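Local coordinates for secretin XcpQ (Pseudomonas aeruginosa, PDB 4E9J), which forms the outer-membrane channel of the type II secretion system, through which elastase LasB and other exoproteins are exported, at residues 181-195 / 230-242. Numbering follows the deposited sequence.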
ATOM      1  N   ILE A 181     -13.495  -7.210  -9.417  1.00 22.40           N
ATOM      2  CA  ILE A 181     -14.548  -8.186  -9.129  1.00 22.51           C
ATOM      3  C   ILE A 181     -14.014  -9.240  -8.191  1.00 25.04           C
ATOM      4  O   ILE A 181     -13.125  -9.986  -8.576  1.00 23.85           O
ATOM      5  CB  ILE A 181     -15.105  -8.855 -10.379  1.00 27.06           C
ATOM      6  CG1 ILE A 181     -15.625  -7.835 -11.350  1.00 29.86           C
ATOM      7  CG2 ILE A 181     -16.222  -9.879 -10.006  1.00 27.96           C
ATOM      8  CD1 ILE A 181     -15.866  -8.407 -12.677  1.00 46.88           C
ATOM      9  N   ASN A 182     -14.586  -9.334  -7.002  1.00 22.57           N
ATOM     10  CA  ASN A 182     -14.229 -10.321  -5.986  1.00 21.68           C
ATOM     11  C   ASN A 182     -15.078 -11.535  -6.281  1.00 27.58           C
ATOM     12  O   ASN A 182     -16.273 -11.473  -6.123  1.00 29.01           O
ATOM     13  CB  ASN A 182     -14.558  -9.788  -4.604  1.00 18.94           C
ATOM     14  CG  ASN A 182     -13.793  -8.546  -4.303  1.00 27.59           C
ATOM     15  OD1 ASN A 182     -12.640  -8.602  -3.948  1.00 32.52           O
ATOM     16  ND2 ASN A 182     -14.396  -7.391  -4.502  1.00 21.62           N
ATOM     17  N   LEU A 183     -14.498 -12.614  -6.765  1.00 25.48           N
ATOM     18  CA  LEU A 183     -15.275 -13.794  -7.143  1.00 25.28           C
ATOM     19  C   LEU A 183     -15.716 -14.577  -5.914  1.00 27.18           C
ATOM     20  O   LEU A 183     -14.870 -15.017  -5.148  1.00 26.36           O
ATOM     21  CB  LEU A 183     -14.457 -14.686  -8.087  1.00 24.83           C
ATOM     22  CG  LEU A 183     -13.939 -14.047  -9.359  1.00 28.69           C
ATOM     23  CD1 LEU A 183     -12.836 -14.869  -9.932  1.00 28.52           C
ATOM     24  CD2 LEU A 183     -15.039 -13.844 -10.371  1.00 33.81           C
ATOM     25  N   ARG A 184     -17.035 -14.734  -5.708  1.00 24.87           N
ATOM     26  CA  ARG A 184     -17.552 -15.478  -4.547  1.00 25.73           C
ATOM     27  C   ARG A 184     -17.581 -17.008  -4.770  1.00 28.66           C
ATOM     28  O   ARG A 184     -17.417 -17.747  -3.819  1.00 27.58           O
ATOM     29  CB  ARG A 184     -18.972 -14.968  -4.184  1.00 26.13           C
ATOM     30  CG  ARG A 184     -19.557 -15.591  -2.935  1.00 26.44           C
ATOM     31  CD  ARG A 184     -20.845 -14.914  -2.498  1.00 33.52           C
ATOM     32  NE  ARG A 184     -21.388 -15.506  -1.275  1.00 45.10           N
ATOM     33  CZ  ARG A 184     -22.583 -15.236  -0.749  1.00 60.18           C
ATOM     34  NH1 ARG A 184     -23.407 -14.376  -1.348  1.00 41.61           N
ATOM     35  NH2 ARG A 184     -22.970 -15.829   0.375  1.00 48.73           N
ATOM     36  N   TYR A 185     -17.881 -17.471  -5.980  1.00 29.01           N
ATOM     37  CA  TYR A 185     -18.046 -18.900  -6.284  1.00 29.76           C
ATOM     38  C   TYR A 185     -16.940 -19.490  -7.165  1.00 35.57           C
ATOM     39  O   TYR A 185     -16.492 -20.606  -6.917  1.00 36.38           O
ATOM     40  CB  TYR A 185     -19.402 -19.113  -6.978  1.00 30.74           C
ATOM     41  CG  TYR A 185     -20.546 -18.523  -6.191  1.00 33.80           C
ATOM     42  CD1 TYR A 185     -20.945 -19.079  -4.975  1.00 34.89           C
ATOM     43  CD2 TYR A 185     -21.156 -17.343  -6.596  1.00 34.76           C
ATOM     44  CE1 TYR A 185     -21.960 -18.502  -4.212  1.00 36.47           C
ATOM     45  CE2 TYR A 185     -22.179 -16.764  -5.849  1.00 35.61           C
ATOM     46  CZ  TYR A 185     -22.592 -17.353  -4.664  1.00 42.27           C
ATOM     47  OH  TYR A 185     -23.609 -16.794  -3.922  1.00 40.67           O
ATOM     48  N   GLY A 186     -16.553 -18.764  -8.202  1.00 31.41           N
ATOM     49  CA  GLY A 186     -15.558 -19.222  -9.150  1.00 30.25           C
ATOM     50  C   GLY A 186     -14.136 -19.155  -8.643  1.00 30.50           C
ATOM     51  O   GLY A 186     -13.841 -18.496  -7.637  1.00 30.81           O
ATOM     52  N   TRP A 187     -13.303 -19.982  -9.267  1.00 24.83           N
ATOM     53  CA  TRP A 187     -11.875 -20.032  -9.036  1.00 24.87           C
ATOM     54  C   TRP A 187     -11.261 -19.011 -10.012  1.00 27.97           C
ATOM     55  O   TRP A 187     -11.523 -19.089 -11.193  1.00 25.78           O
ATOM     56  CB  TRP A 187     -11.342 -21.430  -9.322  1.00 24.54           C
ATOM     57  CG  TRP A 187      -9.858 -21.496  -9.477  1.00 24.93           C
ATOM     58  CD1 TRP A 187      -9.175 -22.031 -10.521  1.00 27.70           C
ATOM     59  CD2 TRP A 187      -8.891 -21.194  -8.479  1.00 25.22           C
ATOM     60  NE1 TRP A 187      -7.841 -22.086 -10.232  1.00 27.09           N
ATOM     61  CE2 TRP A 187      -7.628 -21.507  -9.013  1.00 29.09           C
ATOM     62  CE3 TRP A 187      -8.961 -20.642  -7.191  1.00 27.18           C
ATOM     63  CZ2 TRP A 187      -6.449 -21.342  -8.286  1.00 29.19           C
ATOM     64  CZ3 TRP A 187      -7.789 -20.427  -6.496  1.00 29.26           C
ATOM     65  CH2 TRP A 187      -6.551 -20.781  -7.039  1.00 30.17           C
ATOM     66  N   VAL A 188     -10.521 -18.026  -9.483  1.00 26.83           N
ATOM     67  CA  VAL A 188      -9.864 -16.925 -10.216  1.00 27.66           C
ATOM     68  C   VAL A 188      -9.184 -17.234 -11.556  1.00 31.90           C
ATOM     69  O   VAL A 188      -9.378 -16.508 -12.516  1.00 30.54           O
ATOM     70  CB  VAL A 188      -8.910 -16.152  -9.246  1.00 30.90           C
ATOM     71  CG1 VAL A 188      -7.811 -17.059  -8.668  1.00 31.65           C
ATOM     72  CG2 VAL A 188      -8.311 -14.942  -9.914  1.00 30.55           C
ATOM     73  N   MET A 189      -8.402 -18.296 -11.618  1.00 29.61           N
ATOM     74  CA  MET A 189      -7.625 -18.689 -12.795  1.00 27.64           C
ATOM     75  C   MET A 189      -8.522 -19.244 -13.881  1.00 30.97           C
ATOM     76  O   MET A 189      -8.240 -19.027 -15.061  1.00 28.32           O
ATOM     77  CB  MET A 189      -6.525 -19.697 -12.433  1.00 29.40           C
ATOM     78  CG  MET A 189      -5.584 -19.238 -11.326  1.00 30.97           C
ATOM     79  SD  MET A 189      -4.947 -17.540 -11.505  1.00 33.97           S
ATOM     80  CE  MET A 189      -3.877 -17.756 -12.894  1.00 31.01           C
ATOM     81  N   ASP A 190      -9.627 -19.893 -13.514  1.00 29.23           N
ATOM     82  CA  ASP A 190     -10.559 -20.391 -14.518  1.00 30.28           C
ATOM     83  C   ASP A 190     -11.269 -19.221 -15.161  1.00 32.64           C
ATOM     84  O   ASP A 190     -11.397 -19.188 -16.378  1.00 28.61           O
ATOM     85  CB  ASP A 190     -11.626 -21.307 -13.903  1.00 32.52           C
ATOM     86  CG  ASP A 190     -11.138 -22.665 -13.496  1.00 43.59           C
ATOM     87  OD1 ASP A 190     -10.052 -23.068 -13.961  1.00 45.94           O
ATOM     88  OD2 ASP A 190     -11.826 -23.314 -12.690  1.00 46.94           O
ATOM     89  N   ALA A 191     -11.765 -18.279 -14.333  1.00 30.65           N
ATOM     90  CA  ALA A 191     -12.490 -17.120 -14.858  1.00 31.18           C
ATOM     91  C   ALA A 191     -11.609 -16.326 -15.816  1.00 32.36           C
ATOM     92  O   ALA A 191     -12.062 -15.967 -16.895  1.00 31.32           O
ATOM     93  CB  ALA A 191     -12.944 -16.226 -13.710  1.00 32.23           C
ATOM     94  N   ALA A 192     -10.339 -16.083 -15.436  1.00 28.85           N
ATOM     95  CA  ALA A 192      -9.422 -15.320 -16.301  1.00 28.83           C
ATOM     96  C   ALA A 192      -9.209 -16.010 -17.651  1.00 32.48           C
ATOM     97  O   ALA A 192      -9.337 -15.367 -18.680  1.00 31.56           O
ATOM     98  CB  ALA A 192      -8.086 -15.100 -15.594  1.00 29.54           C
ATOM     99  N   GLU A 193      -8.986 -17.333 -17.639  1.00 29.49           N
ATOM    100  CA  GLU A 193      -8.795 -18.130 -18.862  1.00 29.78           C
ATOM    101  C   GLU A 193     -10.028 -18.099 -19.770  1.00 34.72           C
ATOM    102  O   GLU A 193      -9.890 -17.914 -20.964  1.00 34.81           O
ATOM    103  CB  GLU A 193      -8.412 -19.585 -18.487  1.00 31.41           C
ATOM    104  CG  GLU A 193      -7.765 -20.379 -19.612  1.00 43.60           C
ATOM    105  CD  GLU A 193      -7.398 -21.789 -19.189  1.00 77.08           C
ATOM    106  OE1 GLU A 193      -8.326 -22.605 -18.984  1.00 81.13           O
ATOM    107  OE2 GLU A 193      -6.188 -22.067 -19.025  1.00 73.15           O
ATOM    108  N   VAL A 194     -11.230 -18.245 -19.211  1.00 34.45           N
ATOM    109  CA  VAL A 194     -12.470 -18.178 -20.011  1.00 34.41           C
ATOM    110  C   VAL A 194     -12.634 -16.798 -20.661  1.00 34.44           C
ATOM    111  O   VAL A 194     -13.008 -16.697 -21.829  1.00 33.97           O
ATOM    112  CB  VAL A 194     -13.692 -18.529 -19.122  1.00 39.16           C
ATOM    113  CG1 VAL A 194     -15.004 -18.098 -19.776  1.00 39.62           C
ATOM    114  CG2 VAL A 194     -13.730 -20.014 -18.838  1.00 38.90           C
ATOM    115  N   LEU A 195     -12.399 -15.739 -19.889  1.00 29.96           N
ATOM    116  CA  LEU A 195     -12.531 -14.381 -20.396  1.00 29.43           C
ATOM    117  C   LEU A 195     -11.511 -14.068 -21.466  1.00 33.32           C
ATOM    118  O   LEU A 195     -11.890 -13.522 -22.497  1.00 34.67           O
ATOM    119  CB  LEU A 195     -12.453 -13.368 -19.246  1.00 29.22           C
ATOM    120  CG  LEU A 195     -13.641 -13.436 -18.299  1.00 31.88           C
ATOM    121  CD1 LEU A 195     -13.368 -12.642 -17.035  1.00 31.94           C
ATOM    122  CD2 LEU A 195     -14.934 -13.020 -18.989  1.00 30.97           C
ATOM    123  N   ARG A 230     -14.574  -2.104 -21.165  1.00 28.02           N
ATOM    124  CA  ARG A 230     -14.347  -2.488 -19.763  1.00 27.54           C
ATOM    125  C   ARG A 230     -15.704  -2.709 -19.058  1.00 33.08           C
ATOM    126  O   ARG A 230     -15.888  -3.695 -18.324  1.00 32.28           O
ATOM    127  CB  ARG A 230     -13.568  -1.383 -19.078  1.00 23.31           C
ATOM    128  CG  ARG A 230     -13.061  -1.693 -17.689  1.00 20.13           C
ATOM    129  CD  ARG A 230     -12.178  -0.571 -17.228  1.00 22.09           C
ATOM    130  NE  ARG A 230     -12.938   0.593 -16.734  1.00 25.60           N
ATOM    131  CZ  ARG A 230     -12.803   1.866 -17.117  1.00 41.99           C
ATOM    132  NH1 ARG A 230     -13.536   2.817 -16.547  1.00 43.77           N
ATOM    133  NH2 ARG A 230     -11.934   2.200 -18.065  1.00 31.14           N
ATOM    134  N   ALA A 231     -16.678  -1.837 -19.340  1.00 31.50           N
ATOM    135  CA  ALA A 231     -18.002  -2.013 -18.753  1.00 32.20           C
ATOM    136  C   ALA A 231     -18.658  -3.326 -19.229  1.00 36.82           C
ATOM    137  O   ALA A 231     -19.305  -4.013 -18.424  1.00 36.64           O
ATOM    138  CB  ALA A 231     -18.880  -0.809 -19.059  1.00 33.83           C
ATOM    139  N   LYS A 232     -18.408  -3.725 -20.492  1.00 31.38           N
ATOM    140  CA  LYS A 232     -18.964  -4.978 -21.002  1.00 29.69           C
ATOM    141  C   LYS A 232     -18.226  -6.194 -20.434  1.00 32.78           C
ATOM    142  O   LYS A 232     -18.866  -7.177 -20.086  1.00 32.20           O
ATOM    143  CB  LYS A 232     -18.947  -5.001 -22.537  1.00 31.26           C
ATOM    144  N   LEU A 233     -16.896  -6.145 -20.323  1.00 30.73           N
ATOM    145  CA  LEU A 233     -16.155  -7.297 -19.779  1.00 29.89           C
ATOM    146  C   LEU A 233     -16.508  -7.516 -18.305  1.00 33.28           C
ATOM    147  O   LEU A 233     -16.574  -8.663 -17.864  1.00 32.67           O
ATOM    148  CB  LEU A 233     -14.645  -7.144 -19.977  1.00 30.45           C
ATOM    149  CG  LEU A 233     -13.784  -8.382 -19.611  1.00 34.53           C
ATOM    150  CD1 LEU A 233     -14.167  -9.587 -20.417  1.00 34.95           C
ATOM    151  CD2 LEU A 233     -12.331  -8.095 -19.818  1.00 38.79           C
ATOM    152  N   VAL A 234     -16.814  -6.427 -17.567  1.00 30.33           N
ATOM    153  CA  VAL A 234     -17.271  -6.521 -16.166  1.00 29.96           C
ATOM    154  C   VAL A 234     -18.594  -7.326 -16.115  1.00 36.30           C
ATOM    155  O   VAL A 234     -18.729  -8.231 -15.294  1.00 32.93           O
ATOM    156  CB  VAL A 234     -17.381  -5.139 -15.467  1.00 33.69           C
ATOM    157  CG1 VAL A 234     -18.074  -5.242 -14.114  1.00 33.18           C
ATOM    158  CG2 VAL A 234     -15.997  -4.509 -15.295  1.00 34.47           C
ATOM    159  N   GLN A 235     -19.538  -7.034 -17.027  1.00 33.50           N
ATOM    160  CA  GLN A 235     -20.809  -7.764 -17.083  1.00 33.64           C
ATOM    161  C   GLN A 235     -20.575  -9.237 -17.405  1.00 36.62           C
ATOM    162  O   GLN A 235     -21.146 -10.088 -16.740  1.00 34.41           O
ATOM    163  CB  GLN A 235     -21.769  -7.141 -18.123  1.00 35.42           C
ATOM    164  N   LEU A 236     -19.722  -9.525 -18.409  1.00 36.84           N
ATOM    165  CA  LEU A 236     -19.350 -10.892 -18.812  1.00 37.70           C
ATOM    166  C   LEU A 236     -18.710 -11.651 -17.647  1.00 42.55           C
ATOM    167  O   LEU A 236     -19.016 -12.823 -17.468  1.00 43.59           O
ATOM    168  CB  LEU A 236     -18.367 -10.875 -19.998  1.00 38.26           C
ATOM    169  CG  LEU A 236     -18.093 -12.257 -20.652  1.00 43.84           C
ATOM    170  CD1 LEU A 236     -19.336 -12.804 -21.352  1.00 44.07           C
ATOM    171  CD2 LEU A 236     -16.942 -12.193 -21.651  1.00 47.02           C
ATOM    172  N   ALA A 237     -17.781 -11.005 -16.904  1.00 37.61           N
ATOM    173  CA  ALA A 237     -17.132 -11.600 -15.722  1.00 36.97           C
ATOM    174  C   ALA A 237     -18.149 -11.963 -14.654  1.00 40.74           C
ATOM    175  O   ALA A 237     -18.063 -13.051 -14.068  1.00 39.10           O
ATOM    176  CB  ALA A 237     -16.092 -10.653 -15.158  1.00 37.46           C
ATOM    177  N   GLN A 238     -19.171 -11.134 -14.463  1.00 39.05           N
ATOM    178  CA  GLN A 238     -20.197 -11.459 -13.482  1.00 39.66           C
ATOM    179  C   GLN A 238     -20.997 -12.717 -13.831  1.00 46.94           C
ATOM    180  O   GLN A 238     -21.282 -13.496 -12.924  1.00 47.18           O
ATOM    181  CB  GLN A 238     -21.058 -10.230 -13.164  1.00 40.22           C
ATOM    182  CG  GLN A 238     -20.261  -9.143 -12.403  1.00 37.57           C
ATOM    183  CD  GLN A 238     -19.914  -9.522 -10.994  1.00 58.04           C
ATOM    184  OE1 GLN A 238     -20.239 -10.614 -10.521  1.00 51.46           O
ATOM    185  NE2 GLN A 238     -19.249  -8.613 -10.282  1.00 52.31           N
ATOM    186  N   SER A 239     -21.186 -13.024 -15.136  1.00 44.89           N
ATOM    187  CA  SER A 239     -21.866 -14.257 -15.553  1.00 43.60           C
ATOM    188  C   SER A 239     -21.062 -15.543 -15.258  1.00 46.85           C
ATOM    189  O   SER A 239     -21.650 -16.616 -15.239  1.00 48.89           O
ATOM    190  CB  SER A 239     -22.253 -14.197 -17.035  1.00 47.08           C
ATOM    191  OG  SER A 239     -21.166 -14.470 -17.907  1.00 55.44           O
ATOM    192  N   LEU A 240     -19.732 -15.458 -15.075  1.00 41.86           N
ATOM    193  CA  LEU A 240     -18.909 -16.627 -14.747  1.00 40.57           C
ATOM    194  C   LEU A 240     -18.919 -16.924 -13.255  1.00 41.89           C
ATOM    195  O   LEU A 240     -18.529 -18.019 -12.857  1.00 43.78           O
ATOM    196  CB  LEU A 240     -17.455 -16.427 -15.199  1.00 40.89           C
ATOM    197  CG  LEU A 240     -17.261 -16.092 -16.678  1.00 45.33           C
ATOM    198  CD1 LEU A 240     -15.776 -15.924 -16.993  1.00 45.16           C
ATOM    199  CD2 LEU A 240     -17.906 -17.146 -17.594  1.00 44.26           C
ATOM    200  N   ASP A 241     -19.338 -15.961 -12.433  1.00 33.58           N
ATOM    201  CA  ASP A 241     -19.432 -16.132 -10.993  1.00 31.30           C
ATOM    202  C   ASP A 241     -20.885 -16.272 -10.530  1.00 39.77           C
ATOM    203  O   ASP A 241     -21.258 -15.737  -9.502  1.00 39.02           O
ATOM    204  CB  ASP A 241     -18.735 -14.942 -10.320  1.00 30.60           C
ATOM    205  CG  ASP A 241     -18.372 -15.177  -8.880  1.00 33.34           C
ATOM    206  OD1 ASP A 241     -17.815 -16.254  -8.566  1.00 35.34           O
ATOM    207  OD2 ASP A 241     -18.583 -14.266  -8.070  1.00 32.89           O
ATOM    208  N   THR A 242     -21.712 -16.984 -11.334  1.00 41.64           N
ATOM    209  CA  THR A 242     -23.143 -17.217 -11.081  1.00 61.00           C
ATOM    210  C   THR A 242     -23.313 -18.556 -10.372  1.00 89.67           C
ATOM    211  O   THR A 242     -23.838 -18.593  -9.263  1.00 66.71           O
ATOM    212  CB  THR A 242     -23.923 -17.141 -12.416  1.00 66.63           C
ATOM    213  OG1 THR A 242     -23.813 -15.815 -12.940  1.00 60.17           O
ATOM    214  CG2 THR A 242     -25.405 -17.512 -12.273  1.00 64.77           C
TER
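With CG turned anti to the backbone N (chi1 -162°), the carboxylate of D241 reaches into the loop 183-187, while L195, whose CG lies anti to its carbonyl carbon (chi1 -68°), lowers its methyls onto helix 230-240. Both contacts lie in the N2 domain of the periplasmic part of the secretin, a small alpha/beta unit in which two helices pack on a three-stranded antiparallel sheet. Here they join the strand-to-helix connection and helix 188-195 to helix 230-240, the axes of these segments passing 10.3 Å apart at 131°.

L195 acts as a knob in a hole formed by L233, L236, A237 and L240. The side chains of L195 and L236 slide past each other in opposite directions, and the CD2 atoms of the two leucines come within a tight 3.4 Å. L240 CD1 lies 3.5 Å from L195 CG and also meets CG1 of V194, whose side chain approaches L240 tip to tip. A237 CB, which also meets L195 CD1, lies a tight 3.4 Å from CD1 of I181 in strand 178-182, and I181 CG2 touches NE2 of Q238 as the two side chains cross. L195 also touches L221 and V212, and L233 touches I223 and V212, so both helices meet the sheet. Around I181 the second subunit takes part: D177 of that chain packs on I181 and makes a weak hydrogen bond to Q238 NE2.

Past the helix, D241 gathers three successive backbone amides. OD2 accepts R184 N through its syn lone pair, whereas OD1 takes two donors; the three bonds together should restrict the rotation of the carboxylate. Y185 N meets OD1 on the syn side, somewhat out of the carboxylate plane; G186 N comes nearly end-on to the C-O bond, 2.8 Å from D241 OD1.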